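Local coordinates for protein tyrosinase (Burkholderia thailandensis, PDB 5ZRD) that probably hydroxylates monophenols to catechols and oxidises these onward at a pair of copper ions bridged by oxygen, as tyrosinases do, at residues Glu59-Arg64 with Asn167-Pro172; Lys196-Lys201 with Ala298-Asp303. All blocks are in the same frame, centred on the assembly; numbering follows the deposited sequence.

Contact 1: Glu59-Arg64 with Asn167-Pro172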
loop_
_atom_site.group_PDB
_atom_site.type_symbol
_atom_site.label_atom_id
_atom_site.label_comp_id
_atom_site.label_asym_id
_atom_site.label_seq_id
_atom_site.Cartn_x
_atom_site.Cartn_y
_atom_site.Cartn_z
ATOM N N GLU A 59 7.947 3.045 23.178
ATOM C CA GLU A 59 6.869 3.952 22.898
ATOM C C GLU A 59 7.187 5.293 23.550
ATOM O O GLU A 59 7.726 5.312 24.635
ATOM C CB GLU A 59 5.557 3.422 23.469
ATOM C CG GLU A 59 5.065 2.117 22.863
ATOM C CD GLU A 59 3.885 1.572 23.653
ATOM O OE1 GLU A 59 3.192 2.374 24.260
ATOM O OE2 GLU A 59 3.657 0.370 23.658
ATOM N N PRO A 60 6.837 6.409 22.929
ATOM C CA PRO A 60 6.027 6.496 21.722
ATOM C C PRO A 60 6.812 6.109 20.471
ATOM O O PRO A 60 8.009 6.431 20.348
ATOM C CB PRO A 60 5.595 7.965 21.587
ATOM C CG PRO A 60 6.581 8.720 22.432
ATOM C CD PRO A 60 7.121 7.742 23.465
ATOM N N PHE A 61 6.087 5.420 19.601
ATOM C CA PHE A 61 6.634 4.793 18.441
ATOM C C PHE A 61 6.564 5.734 17.229
ATOM O O PHE A 61 5.679 6.529 17.167
ATOM C CB PHE A 61 5.844 3.532 18.083
ATOM C CG PHE A 61 6.020 2.323 18.976
ATOM C CD1 PHE A 61 7.248 2.013 19.555
ATOM C CD2 PHE A 61 4.988 1.417 19.128
ATOM C CE1 PHE A 61 7.412 0.863 20.307
ATOM C CE2 PHE A 61 5.161 0.266 19.876
ATOM C CZ PHE A 61 6.367 -0.005 20.471
ATOM N N GLN A 62 7.488 5.564 16.272
ATOM C CA GLN A 62 7.268 5.875 14.881
ATOM C C GLN A 62 6.829 4.617 14.121
ATOM O O GLN A 62 7.269 3.549 14.422
ATOM C CB GLN A 62 8.555 6.387 14.257
ATOM C CG GLN A 62 9.066 7.649 14.921
ATOM C CD GLN A 62 10.315 8.156 14.245
ATOM O OE1 GLN A 62 11.279 8.503 14.923
ATOM N NE2 GLN A 62 10.310 8.169 12.912
ATOM N N TYR A 63 5.974 4.768 13.121
ATOM C CA TYR A 63 5.409 3.671 12.402
ATOM C C TYR A 63 5.868 3.682 10.945
ATOM O O TYR A 63 6.328 4.682 10.423
ATOM C CB TYR A 63 3.885 3.746 12.447
ATOM C CG TYR A 63 3.343 3.596 13.841
ATOM C CD1 TYR A 63 3.227 2.345 14.433
ATOM C CD2 TYR A 63 2.990 4.711 14.588
ATOM C CE1 TYR A 63 2.760 2.206 15.732
ATOM C CE2 TYR A 63 2.501 4.585 15.879
ATOM C CZ TYR A 63 2.406 3.331 16.454
ATOM O OH TYR A 63 1.955 3.217 17.725
ATOM N N ARG A 64 5.732 2.511 10.346
ATOM C CA ARG A 64 5.893 2.288 8.924
ATOM C C ARG A 64 4.538 1.795 8.396
ATOM O O ARG A 64 4.268 0.558 8.235
ATOM C CB ARG A 64 7.024 1.285 8.661
ATOM C CG ARG A 64 8.411 1.744 9.113
ATOM C CD ARG A 64 9.418 0.597 9.087
ATOM N NE ARG A 64 10.678 0.917 9.726
ATOM C CZ ARG A 64 11.853 1.023 9.111
ATOM N NH1 ARG A 64 11.908 0.924 7.794
ATOM N NH2 ARG A 64 12.960 1.246 9.818
ATOM N N ASN A 167 -5.489 0.936 21.542
ATOM C CA ASN A 167 -4.790 -0.355 21.458
ATOM C C ASN A 167 -3.875 -0.537 22.677
ATOM O O ASN A 167 -3.739 0.378 23.499
ATOM C CB ASN A 167 -4.053 -0.452 20.119
ATOM C CG ASN A 167 -2.970 0.587 20.072
ATOM O OD1 ASN A 167 -2.272 0.717 21.054
ATOM N ND2 ASN A 167 -2.885 1.375 19.019
ATOM N N ILE A 168 -3.218 -1.696 22.761
ATOM C CA ILE A 168 -2.557 -2.080 23.995
ATOM C C ILE A 168 -1.226 -1.335 24.113
ATOM O O ILE A 168 -0.618 -1.322 25.205
ATOM C CB ILE A 168 -2.396 -3.609 24.142
ATOM C CG1 ILE A 168 -1.601 -4.235 22.999
ATOM C CG2 ILE A 168 -3.753 -4.295 24.311
ATOM C CD1 ILE A 168 -1.333 -5.684 23.188
ATOM N N TYR A 169 -0.797 -0.660 23.044
ATOM C CA TYR A 169 0.316 0.269 23.195
ATOM C C TYR A 169 -0.063 1.436 24.109
ATOM O O TYR A 169 0.817 2.017 24.729
ATOM C CB TYR A 169 0.761 0.889 21.872
ATOM C CG TYR A 169 1.234 -0.063 20.817
ATOM C CD1 TYR A 169 1.674 -1.340 21.135
ATOM C CD2 TYR A 169 1.275 0.327 19.486
ATOM C CE1 TYR A 169 2.104 -2.221 20.150
ATOM C CE2 TYR A 169 1.706 -0.542 18.493
ATOM C CZ TYR A 169 2.136 -1.819 18.828
ATOM O OH TYR A 169 2.545 -2.704 17.871
ATOM N N GLU A 170 -1.352 1.790 24.169
ATOM C CA GLU A 170 -1.781 3.122 24.661
ATOM C C GLU A 170 -1.955 3.089 26.166
ATOM O O GLU A 170 -2.398 2.059 26.729
ATOM C CB GLU A 170 -3.058 3.566 23.947
ATOM C CG GLU A 170 -2.825 3.758 22.456
ATOM C CD GLU A 170 -3.952 4.455 21.745
ATOM O OE1 GLU A 170 -3.676 5.238 20.821
ATOM O OE2 GLU A 170 -5.087 4.174 22.118
ATOM N N LYS A 171 -1.584 4.219 26.781
ATOM C CA LYS A 171 -1.652 4.385 28.208
ATOM C C LYS A 171 -1.994 5.838 28.519
ATOM O O LYS A 171 -1.342 6.750 27.989
ATOM C CB LYS A 171 -0.328 3.909 28.818
ATOM C CG LYS A 171 -0.341 2.443 29.213
ATOM C CD LYS A 171 0.943 1.674 29.099
ATOM C CE LYS A 171 1.468 1.219 30.433
ATOM N NZ LYS A 171 1.847 -0.215 30.470
ATOM N N PRO A 172 -3.016 6.062 29.383
ATOM C CA PRO A 172 -3.499 7.425 29.591
ATOM C C PRO A 172 -2.551 8.317 30.399
ATOM O O PRO A 172 -1.697 7.817 31.164
ATOM C CB PRO A 172 -4.759 7.254 30.456
ATOM C CG PRO A 172 -4.441 6.053 31.320
ATOM C CD PRO A 172 -3.708 5.156 30.338
HETATM O O HOH W 1 2.351 -1.052 25.853
#

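Contact 2: Lys196-Lys201 with Ala298-Asp303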
loop_
_atom_site.group_PDB
_atom_site.type_symbol
_atom_site.label_atom_id
_atom_site.label_comp_id
_atom_site.label_asym_id
_atom_site.label_seq_id
_atom_site.Cartn_x
_atom_site.Cartn_y
_atom_site.Cartn_z
ATOM N N LYS A 196 -7.596 -5.031 36.071
ATOM C CA LYS A 196 -8.287 -4.647 37.325
ATOM C C LYS A 196 -8.570 -5.887 38.195
ATOM O O LYS A 196 -8.414 -5.829 39.401
ATOM C CB LYS A 196 -9.555 -3.843 37.006
ATOM C CG LYS A 196 -9.309 -2.343 36.936
ATOM C CD LYS A 196 -10.096 -1.619 35.873
ATOM C CE LYS A 196 -11.566 -1.459 36.194
ATOM N NZ LYS A 196 -12.198 -0.482 35.275
ATOM N N ILE A 197 -8.944 -6.987 37.554
ATOM C CA ILE A 197 -9.199 -8.262 38.206
ATOM C C ILE A 197 -7.884 -8.732 38.841
ATOM O O ILE A 197 -7.802 -8.882 40.063
ATOM C CB ILE A 197 -9.781 -9.276 37.197
ATOM C CG1 ILE A 197 -11.163 -8.838 36.696
ATOM C CG2 ILE A 197 -9.833 -10.693 37.762
ATOM C CD1 ILE A 197 -11.702 -9.663 35.517
ATOM N N HIS A 198 -6.845 -8.845 38.011
ATOM C CA HIS A 198 -5.496 -9.237 38.433
ATOM C C HIS A 198 -5.014 -8.379 39.614
ATOM O O HIS A 198 -4.557 -8.918 40.659
ATOM C CB HIS A 198 -4.501 -9.213 37.254
ATOM C CG HIS A 198 -3.118 -9.550 37.694
ATOM N ND1 HIS A 198 -2.566 -10.814 37.517
ATOM C CD2 HIS A 198 -2.223 -8.816 38.391
ATOM C CE1 HIS A 198 -1.361 -10.826 38.055
ATOM N NE2 HIS A 198 -1.135 -9.605 38.632
ATOM N N ASN A 199 -5.114 -7.065 39.502
ATOM C CA ASN A 199 -4.551 -6.229 40.569
ATOM C C ASN A 199 -5.383 -6.319 41.863
ATOM O O ASN A 199 -4.835 -6.113 42.952
ATOM C CB ASN A 199 -4.387 -4.786 40.105
ATOM C CG ASN A 199 -3.253 -4.637 39.106
ATOM O OD1 ASN A 199 -2.501 -5.587 38.857
ATOM N ND2 ASN A 199 -3.095 -3.445 38.556
ATOM N N ALA A 200 -6.691 -6.598 41.761
ATOM C CA ALA A 200 -7.516 -6.803 42.966
ATOM C C ALA A 200 -6.902 -7.918 43.829
ATOM O O ALA A 200 -6.982 -7.842 45.040
ATOM C CB ALA A 200 -8.948 -7.126 42.589
ATOM N N LYS A 201 -6.233 -8.904 43.218
ATOM C CA LYS A 201 -5.594 -9.979 43.988
ATOM C C LYS A 201 -4.332 -9.511 44.725
ATOM O O LYS A 201 -3.720 -10.325 45.392
ATOM C CB LYS A 201 -5.197 -11.143 43.085
ATOM C CG LYS A 201 -6.366 -11.844 42.418
ATOM C CD LYS A 201 -5.980 -12.938 41.448
ATOM C CE LYS A 201 -7.075 -13.171 40.426
ATOM N NZ LYS A 201 -6.723 -14.244 39.469
ATOM N N ALA A 298 1.612 -15.551 32.734
ATOM C CA ALA A 298 2.057 -14.441 33.580
ATOM C C ALA A 298 1.167 -13.218 33.316
ATOM O O ALA A 298 1.454 -12.367 32.407
ATOM C CB ALA A 298 3.522 -14.124 33.319
ATOM N N GLY A 299 0.131 -13.094 34.160
ATOM C CA GLY A 299 -0.859 -12.012 34.066
ATOM C C GLY A 299 -0.369 -10.695 34.652
ATOM O O GLY A 299 -1.064 -9.676 34.494
ATOM N N ALA A 300 0.810 -10.677 35.312
ATOM C CA ALA A 300 1.389 -9.401 35.786
ATOM C C ALA A 300 2.102 -8.658 34.637
ATOM O O ALA A 300 3.274 -8.844 34.365
ATOM C CB ALA A 300 2.310 -9.633 36.953
ATOM N N ASN A 301 1.369 -7.813 33.948
ATOM C CA ASN A 301 1.888 -7.169 32.738
ATOM C C ASN A 301 2.561 -5.835 33.115
ATOM O O ASN A 301 2.118 -4.732 32.734
ATOM C CB ASN A 301 0.782 -6.953 31.712
ATOM C CG ASN A 301 0.299 -8.224 31.046
ATOM O OD1 ASN A 301 1.066 -9.168 30.810
ATOM N ND2 ASN A 301 -0.953 -8.210 30.626
ATOM N N GLY A 302 3.648 -5.957 33.845
ATOM C CA GLY A 302 4.394 -4.803 34.320
ATOM C C GLY A 302 5.200 -4.137 33.216
ATOM O O GLY A 302 5.488 -4.729 32.193
ATOM N N ASP A 303 5.547 -2.882 33.414
ATOM C CA ASP A 303 6.144 -2.150 32.328
ATOM C C ASP A 303 7.484 -2.742 31.894
ATOM O O ASP A 303 7.741 -2.848 30.709
ATOM C CB ASP A 303 6.234 -0.657 32.659
ATOM C CG ASP A 303 4.875 -0.004 32.725
ATOM O OD1 ASP A 303 4.285 -0.063 33.824
ATOM O OD2 ASP A 303 4.391 0.541 31.689
#

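Contact 1: Glu59-Arg64 with Asn167-Pro172
A type I beta turn from Asn-167 to Glu-170 in the tyrosinase central domain presents Tyr-169 to the loop 59-64, where Glu-59, Phe-61 and Tyr-63 all meet it. Phe-61 and Tyr-169 make a T-shaped (edge-to-face) pair: the rim of Phe-61 comes over the centre of the Tyr-169 face, planes at 90° and centroids 5.0 Å apart. Tyr-63 slides past in the opposite direction, its OH 3.5 Å from CD2 of Tyr-169. Glu-59 holds CG beside its backbone N (chi1 -64°) and lays that CG over the centre of the Phe-61 ring, then runs on extended to the turn. There its OE1 lies 2.4 Å from the carbonyl O of Tyr-169, too close to read much from at this resolution. A water bonded to OE2 of Glu-59 (2.9 Å) also donates to the carbonyl O of Ile-168. Within the turn, Tyr-169 N gives a weak bond to OD1 of Asn-167. Tyr-63 OH bonds Asp-160, and Tyr-169 OH bonds Val-472 N and a glycerol. The contact thus joins the loop between helices 50-57 and 65-68 to the turn that follows strand 165-167, where Asn-167 pairs antiparallel with a strand of a second subunit.

Contact 2: Lys196-Lys201 with Ala298-Asp303
One imidazole makes this contact: His-198, near the C-terminal end of helix 189-200, lies against the backbone of Gly-299 and Ala-300 in the loop after strand 295-297. Its chi1 of 177° sets CG opposite the backbone N, carrying the ring off the helix toward the loop. With chi2 at 100° the ring turns a flat face to the Gly-299 to Ala-300 peptide. Carbonyl O of Gly-299 sits 3.5 Å above the ring plane, offset toward the rim. CE1 of His-198 makes the nearest approach, 3.5 Å from the C atom of Gly-299, and lies equally near Ala-300 N. The neighbouring ring nitrogen NE2 lies 3.8 Å from the Ala-300 methyl CB. Gly-299 has no side chain, which lets the ring settle this close to the backbone.

NE2 is hydrogen-bonded to the carbonyl O of Pro-181, which helps fix the ring's rotation; Phe-202 also meets the ring, planes about 30° apart. Since NE2 must carry the proton for that bond, a neutral ring would be the NE2-H tautomer. No hydrogen bond or salt bridge crosses between the segments, so helix and loop meet here by van der Waals packing of an imidazole on a peptide group and a methyl.

How the contacts relate
Contact 1 closes along the chain before contact 2 opens, and all four segments fall in the tyrosinase central domain. Their centres are 20 Å apart, yet a salt bridge joins them directly: NZ of Lys-171 lies 2.9 Å from OD2 of Asp-303, tying the stretch after the contact 1 turn to the far end of the contact 2 loop. Tyr-175 reaches both ends of this bridge, bonding OD1 of Asp-303 and, weakly, Lys-171. Contact 1 is the one near the copper centre: the Phe-61 side chain is about 8 Å from that of the copper ligand His-57 and about 11 Å from a copper ion. Contact 2 packs helix 189-200 away from that site.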